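Local coordinates for ESX-1 secretion system protein EccA1 (Mycobacterium tuberculosis, PDB 4F3V) that forms the N-terminal domain of an ATPase that may supply energy for exporting virulence factors through the ESX-1 type VII secretion system, at residues E22-T33 and A42-D51. Residues are numbered along the deposited sequence; the frame is centred on the assembly and turned at random.
Sequences EARSLDLFTEIT and AWIGRIRCGD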
ATOM      1  N   GLU A  22      22.577   0.940  10.279  1.00 29.21           N
ATOM      2  CA  GLU A  22      21.529   1.767   9.732  1.00 27.68           C
ATOM      3  C   GLU A  22      21.382   3.069  10.500  1.00 26.40           C
ATOM      4  O   GLU A  22      21.111   4.101   9.896  1.00 24.97           O
ATOM      5  CB  GLU A  22      20.206   0.996   9.682  1.00 29.45           C
ATOM      6  CG  GLU A  22      20.254  -0.116   8.641  1.00 30.59           C
ATOM      7  CD  GLU A  22      18.949  -0.865   8.484  1.00 32.13           C
ATOM      8  OE1 GLU A  22      17.961  -0.479   9.127  1.00 34.81           O
ATOM      9  OE2 GLU A  22      18.913  -1.845   7.710  1.00 32.70           O
ATOM     10  N   ALA A  23      21.594   3.028  11.805  1.00 26.44           N
ATOM     11  CA  ALA A  23      21.534   4.226  12.640  1.00 26.83           C
ATOM     12  C   ALA A  23      22.559   5.293  12.207  1.00 25.42           C
ATOM     13  O   ALA A  23      22.233   6.457  12.124  1.00 24.36           O
ATOM     14  CB  ALA A  23      21.725   3.854  14.119  1.00 28.59           C
ATOM     15  N   ARG A  24      23.800   4.874  11.964  1.00 25.38           N
ATOM     16  CA  ARG A  24      24.829   5.796  11.485  1.00 24.91           C
ATOM     17  C   ARG A  24      24.546   6.287  10.046  1.00 22.48           C
ATOM     18  O   ARG A  24      24.776   7.452   9.750  1.00 21.73           O
ATOM     19  CB  ARG A  24      26.219   5.164  11.577  1.00 26.22           C
ATOM     20  CG  ARG A  24      26.743   4.993  13.014  1.00 28.72           C
ATOM     21  CD  ARG A  24      28.250   4.778  13.040  1.00 30.44           C
ATOM     22  NE  ARG A  24      28.720   4.127  14.267  1.00 33.25           N
ATOM     23  CZ  ARG A  24      28.902   2.809  14.359  1.00 34.45           C
ATOM     24  NH1 ARG A  24      28.657   2.018  13.302  1.00 33.56           N
ATOM     25  NH2 ARG A  24      29.327   2.269  15.488  1.00 36.47           N
ATOM     26  N   SER A  25      24.072   5.398   9.174  1.00 20.77           N
ATOM     27  CA  SER A  25      23.698   5.781   7.827  1.00 19.64           C
ATOM     28  C   SER A  25      22.595   6.841   7.894  1.00 18.99           C
ATOM     29  O   SER A  25      22.660   7.847   7.195  1.00 17.87           O
ATOM     30  CB  SER A  25      23.185   4.590   7.019  1.00 19.46           C
ATOM     31  OG  SER A  25      24.220   3.656   6.772  1.00 20.45           O
ATOM     32  N   LEU A  26      21.615   6.628   8.761  1.00 19.69           N
ATOM     33  CA  LEU A  26      20.510   7.593   8.936  1.00 19.59           C
ATOM     34  C   LEU A  26      21.045   8.975   9.315  1.00 20.03           C
ATOM     35  O   LEU A  26      20.569   9.988   8.780  1.00 19.49           O
ATOM     36  CB  LEU A  26      19.498   7.094   9.969  1.00 20.88           C
ATOM     37  CG  LEU A  26      18.252   7.964  10.232  1.00 21.42           C
ATOM     38  CD1 LEU A  26      17.478   8.192   8.935  1.00 19.81           C
ATOM     39  CD2 LEU A  26      17.357   7.412  11.364  1.00 23.14           C
ATOM     40  N   ASP A  27      22.025   9.017  10.225  1.00 21.42           N
ATOM     41  CA  ASP A  27      22.599  10.289  10.667  1.00 22.44           C
ATOM     42  C   ASP A  27      23.158  11.001   9.446  1.00 21.45           C
ATOM     43  O   ASP A  27      22.989  12.203   9.314  1.00 21.93           O
ATOM     44  CB  ASP A  27      23.756  10.107  11.658  1.00 24.13           C
ATOM     45  CG  ASP A  27      23.312   9.659  13.043  1.00 26.09           C
ATOM     46  OD1 ASP A  27      22.147   9.915  13.438  1.00 26.40           O
ATOM     47  OD2 ASP A  27      24.166   9.060  13.743  1.00 27.14           O
ATOM     48  N   LEU A  28      23.804  10.246   8.555  1.00 20.60           N
ATOM     49  CA  LEU A  28      24.457  10.831   7.390  1.00 20.11           C
ATOM     50  C   LEU A  28      23.453  11.264   6.338  1.00 19.29           C
ATOM     51  O   LEU A  28      23.588  12.349   5.775  1.00 19.63           O
ATOM     52  CB  LEU A  28      25.481   9.865   6.785  1.00 20.08           C
ATOM     53  CG  LEU A  28      26.712   9.541   7.633  1.00 21.90           C
ATOM     54  CD1 LEU A  28      27.546   8.472   6.971  1.00 22.11           C
ATOM     55  CD2 LEU A  28      27.555  10.782   7.877  1.00 23.25           C
ATOM     56  N   PHE A  29      22.474  10.414   6.020  1.00 18.58           N
ATOM     57  CA  PHE A  29      21.418  10.810   5.085  1.00 17.69           C
ATOM     58  C   PHE A  29      20.662  12.044   5.627  1.00 18.69           C
ATOM     59  O   PHE A  29      20.287  12.935   4.870  1.00 18.78           O
ATOM     60  CB  PHE A  29      20.423   9.674   4.840  1.00 17.02           C
ATOM     61  CG  PHE A  29      20.970   8.511   4.064  1.00 16.41           C
ATOM     62  CD1 PHE A  29      21.538   8.686   2.801  1.00 16.02           C
ATOM     63  CD2 PHE A  29      20.865   7.242   4.549  1.00 16.54           C
ATOM     64  CE1 PHE A  29      21.991   7.606   2.060  1.00 15.68           C
ATOM     65  CE2 PHE A  29      21.314   6.156   3.820  1.00 16.95           C
ATOM     66  CZ  PHE A  29      21.886   6.330   2.570  1.00 16.05           C
ATOM     67  N   THR A  30      20.486  12.116   6.940  1.00 19.91           N
ATOM     68  CA  THR A  30      19.787  13.228   7.560  1.00 21.26           C
ATOM     69  C   THR A  30      20.622  14.503   7.496  1.00 21.94           C
ATOM     70  O   THR A  30      20.084  15.583   7.283  1.00 22.13           O
ATOM     71  CB  THR A  30      19.409  12.875   9.011  1.00 23.05           C
ATOM     72  OG1 THR A  30      18.517  11.758   8.973  1.00 22.59           O
ATOM     73  CG2 THR A  30      18.743  14.049   9.732  1.00 25.00           C
ATOM     74  N   GLU A  31      21.930  14.373   7.674  1.00 21.95           N
ATOM     75  CA  GLU A  31      22.818  15.495   7.506  1.00 23.27           C
ATOM     76  C   GLU A  31      22.690  16.071   6.079  1.00 21.80           C
ATOM     77  O   GLU A  31      22.664  17.289   5.913  1.00 21.80           O
ATOM     78  CB  GLU A  31      24.250  15.059   7.763  1.00 24.99           C
ATOM     79  CG  GLU A  31      25.286  16.161   7.717  1.00 27.30           C
ATOM     80  CD  GLU A  31      25.274  17.049   8.929  1.00 30.73           C
ATOM     81  OE1 GLU A  31      24.476  16.839   9.853  1.00 32.60           O
ATOM     82  OE2 GLU A  31      26.084  17.977   8.958  1.00 33.11           O
ATOM     83  N   ILE A  32      22.581  15.203   5.073  1.00 19.63           N
ATOM     84  CA  ILE A  32      22.388  15.674   3.683  1.00 19.32           C
ATOM     85  C   ILE A  32      21.085  16.457   3.533  1.00 19.82           C
ATOM     86  O   ILE A  32      21.093  17.610   3.056  1.00 20.25           O
ATOM     87  CB  ILE A  32      22.447  14.533   2.657  1.00 17.75           C
ATOM     88  CG1 ILE A  32      23.839  13.877   2.683  1.00 17.80           C
ATOM     89  CG2 ILE A  32      22.061  15.046   1.260  1.00 17.90           C
ATOM     90  CD1 ILE A  32      23.857  12.495   2.096  1.00 17.09           C
ATOM     91  N   THR A  33      19.973  15.875   3.994  1.00 19.72           N
ATOM     92  CA  THR A  33      18.665  16.549   3.837  1.00 19.71           C
ATOM     93  C   THR A  33      18.573  17.832   4.652  1.00 21.82           C
ATOM     94  O   THR A  33      17.888  18.761   4.242  1.00 22.20           O
ATOM     95  CB  THR A  33      17.474  15.638   4.168  1.00 19.37           C
ATOM     96  OG1 THR A  33      17.545  15.231   5.532  1.00 20.18           O
ATOM     97  CG2 THR A  33      17.463  14.428   3.262  1.00 17.51           C
ATOM     98  N   ALA A  42      18.788  11.093  -0.782  1.00 14.37           N
ATOM     99  CA  ALA A  42      18.988  11.023   0.666  1.00 14.74           C
ATOM    100  C   ALA A  42      17.683  10.802   1.446  1.00 14.75           C
ATOM    101  O   ALA A  42      17.686  10.140   2.482  1.00 15.68           O
ATOM    102  CB  ALA A  42      19.749  12.263   1.161  1.00 14.13           C
ATOM    103  N   TRP A  43      16.573  11.369   0.980  1.00 14.94           N
ATOM    104  CA  TRP A  43      15.269  11.034   1.545  1.00 15.26           C
ATOM    105  C   TRP A  43      14.970   9.567   1.388  1.00 15.56           C
ATOM    106  O   TRP A  43      14.514   8.928   2.340  1.00 16.48           O
ATOM    107  CB  TRP A  43      14.137  11.870   0.956  1.00 15.62           C
ATOM    108  CG  TRP A  43      14.206  13.332   1.312  1.00 15.98           C
ATOM    109  CD1 TRP A  43      14.553  14.379   0.473  1.00 16.35           C
ATOM    110  CD2 TRP A  43      13.956  13.948   2.609  1.00 16.91           C
ATOM    111  NE1 TRP A  43      14.526  15.565   1.143  1.00 17.26           N
ATOM    112  CE2 TRP A  43      14.182  15.366   2.438  1.00 17.83           C
ATOM    113  CE3 TRP A  43      13.603  13.470   3.860  1.00 17.66           C
ATOM    114  CZ2 TRP A  43      14.037  16.265   3.479  1.00 19.29           C
ATOM    115  CZ3 TRP A  43      13.459  14.378   4.897  1.00 19.63           C
ATOM    116  CH2 TRP A  43      13.668  15.752   4.709  1.00 20.17           C
ATOM    117  N   ILE A  44      15.300   8.997   0.232  1.00 15.14           N
ATOM    118  CA  ILE A  44      15.133   7.565   0.006  1.00 15.43           C
ATOM    119  C   ILE A  44      16.091   6.749   0.913  1.00 15.68           C
ATOM    120  O   ILE A  44      15.731   5.700   1.429  1.00 16.11           O
ATOM    121  CB  ILE A  44      15.299   7.219  -1.501  1.00 14.75           C
ATOM    122  CG1 ILE A  44      14.165   7.910  -2.302  1.00 15.58           C
ATOM    123  CG2 ILE A  44      15.298   5.709  -1.735  1.00 14.85           C
ATOM    124  CD1 ILE A  44      14.375   7.907  -3.816  1.00 15.38           C
ATOM    125  N   GLY A  45      17.310   7.228   1.075  1.00 15.50           N
ATOM    126  CA  GLY A  45      18.261   6.617   2.026  1.00 16.00           C
ATOM    127  C   GLY A  45      17.676   6.561   3.431  1.00 17.00           C
ATOM    128  O   GLY A  45      17.787   5.541   4.116  1.00 17.72           O
ATOM    129  N   ARG A  46      17.010   7.637   3.856  1.00 17.24           N
ATOM    130  CA  ARG A  46      16.378   7.661   5.185  1.00 18.33           C
ATOM    131  C   ARG A  46      15.299   6.586   5.304  1.00 19.01           C
ATOM    132  O   ARG A  46      15.217   5.881   6.336  1.00 19.37           O
ATOM    133  CB  ARG A  46      15.806   9.032   5.515  1.00 18.64           C
ATOM    134  CG  ARG A  46      16.881  10.080   5.776  1.00 19.19           C
ATOM    135  CD  ARG A  46      16.318  11.480   5.917  1.00 19.92           C
ATOM    136  NE  ARG A  46      15.341  11.584   6.994  1.00 21.48           N
ATOM    137  CZ  ARG A  46      15.081  12.690   7.703  1.00 22.53           C
ATOM    138  NH1 ARG A  46      15.705  13.840   7.464  1.00 22.63           N
ATOM    139  NH2 ARG A  46      14.160  12.641   8.645  1.00 23.98           N
ATOM    140  N   ILE A  47      14.492   6.450   4.245  1.00 18.50           N
ATOM    141  CA  ILE A  47      13.472   5.395   4.175  1.00 19.91           C
ATOM    142  C   ILE A  47      14.125   4.018   4.328  1.00 20.22           C
ATOM    143  O   ILE A  47      13.670   3.181   5.091  1.00 20.55           O
ATOM    144  CB  ILE A  47      12.672   5.448   2.845  1.00 19.54           C
ATOM    145  CG1 ILE A  47      11.819   6.722   2.791  1.00 19.83           C
ATOM    146  CG2 ILE A  47      11.797   4.207   2.719  1.00 21.12           C
ATOM    147  CD1 ILE A  47      11.059   6.947   1.482  1.00 20.26           C
ATOM    148  N   ARG A  48      15.222   3.807   3.601  1.00 19.06           N
ATOM    149  CA  ARG A  48      15.947   2.556   3.713  1.00 19.72           C
ATOM    150  C   ARG A  48      16.389   2.273   5.164  1.00 20.16           C
ATOM    151  O   ARG A  48      16.469   1.107   5.563  1.00 20.58           O
ATOM    152  CB  ARG A  48      17.156   2.587   2.790  1.00 19.15           C
ATOM    153  CG  ARG A  48      18.182   1.501   3.019  1.00 20.06           C
ATOM    154  CD  ARG A  48      17.640   0.140   2.673  1.00 21.64           C
ATOM    155  NE  ARG A  48      18.702  -0.855   2.806  1.00 23.18           N
ATOM    156  CZ  ARG A  48      19.136  -1.360   3.956  1.00 24.09           C
ATOM    157  NH1 ARG A  48      18.613  -0.987   5.114  1.00 24.36           N
ATOM    158  NH2 ARG A  48      20.114  -2.247   3.942  1.00 25.56           N
ATOM    159  N   CYS A  49      16.704   3.325   5.921  1.00 20.07           N
ATOM    160  CA  CYS A  49      17.184   3.164   7.307  1.00 21.70           C
ATOM    161  C   CYS A  49      16.049   3.063   8.312  1.00 23.73           C
ATOM    162  O   CYS A  49      16.292   3.093   9.501  1.00 24.65           O
ATOM    163  CB  CYS A  49      18.115   4.312   7.704  1.00 21.42           C
ATOM    164  SG  CYS A  49      19.631   4.405   6.724  1.00 20.58           S
ATOM    165  N   GLY A  50      14.810   2.952   7.844  1.00 24.80           N
ATOM    166  CA  GLY A  50      13.664   2.752   8.728  1.00 28.19           C
ATOM    167  C   GLY A  50      12.929   4.026   9.091  1.00 29.30           C
ATOM    168  O   GLY A  50      12.072   4.021   9.960  1.00 30.29           O
ATOM    169  N   ASP A  51      13.242   5.125   8.414  1.00 29.46           N
ATOM    170  CA  ASP A  51      12.499   6.362   8.608  1.00 31.38           C
ATOM    171  C   ASP A  51      11.322   6.382   7.636  1.00 33.89           C
ATOM    172  O   ASP A  51      11.476   6.778   6.501  1.00 34.92           O
ATOM    173  CB  ASP A  51      13.406   7.579   8.344  1.00 30.15           C
ATOM    174  CG  ASP A  51      12.665   8.893   8.438  1.00 30.73           C
ATOM    175  OD1 ASP A  51      11.522   8.907   8.968  1.00 30.99           O
ATOM    176  OD2 ASP A  51      13.221   9.914   7.985  1.00 29.00           O
TER
HETATM  177  O   HOH W   1      21.232  -2.745   6.683  1.00 32.23           O
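An antiparallel helical hairpin near the N-terminus of this TPR-like domain packs Phe-29 of helix 22-35 flat against Gly-45 of helix 40-48. The two segments' axes approach to 8.5 Å at 155°. Gly-45 CA sits over the middle of the Phe-29 ring, 3.5 Å from its centroid, so the absence of a side chain there lets the ring lie directly on the backbone. Cys-49 SG meets the same ring at its edge, a sulfur-aromatic contact, and also reaches Ser-25 CB.

Towards the turn between the helices, Thr-33 divides its branches. With OG1 between the backbone N and carbonyl carbon (chi1 62°), CG2 is directed over the five-membered ring of Trp-43 in a CH-pi contact, while OG1 accepts a 3.0 Å hydrogen bond from Arg-46 NH1. Trp-43 CZ3 lies over one face of the Arg-46 guanidinium and Thr-30 OG1 over the opposite face, both offset toward the rim. Arg-46 NE and NH2 both donate to Asp-51 OD2, which with the Thr-33 bond fixes the guanidinium's rotation; Thr-56 OG1, from helix 54-62, also hydrogen-bonds OD2.

At the far end, Arg-48 NH1 donates in its own plane to Glu-22 OE2 (2.8 Å), arriving from above the carboxylate, and a water bridges OE2 to Arg-48 NH2. Gly-50, at positive phi, closes helix 40-48 with a Schellman motif. The close antiparallel pairing of consecutive helices is that of the hairpins from which tetratricopeptide-repeat domains are built.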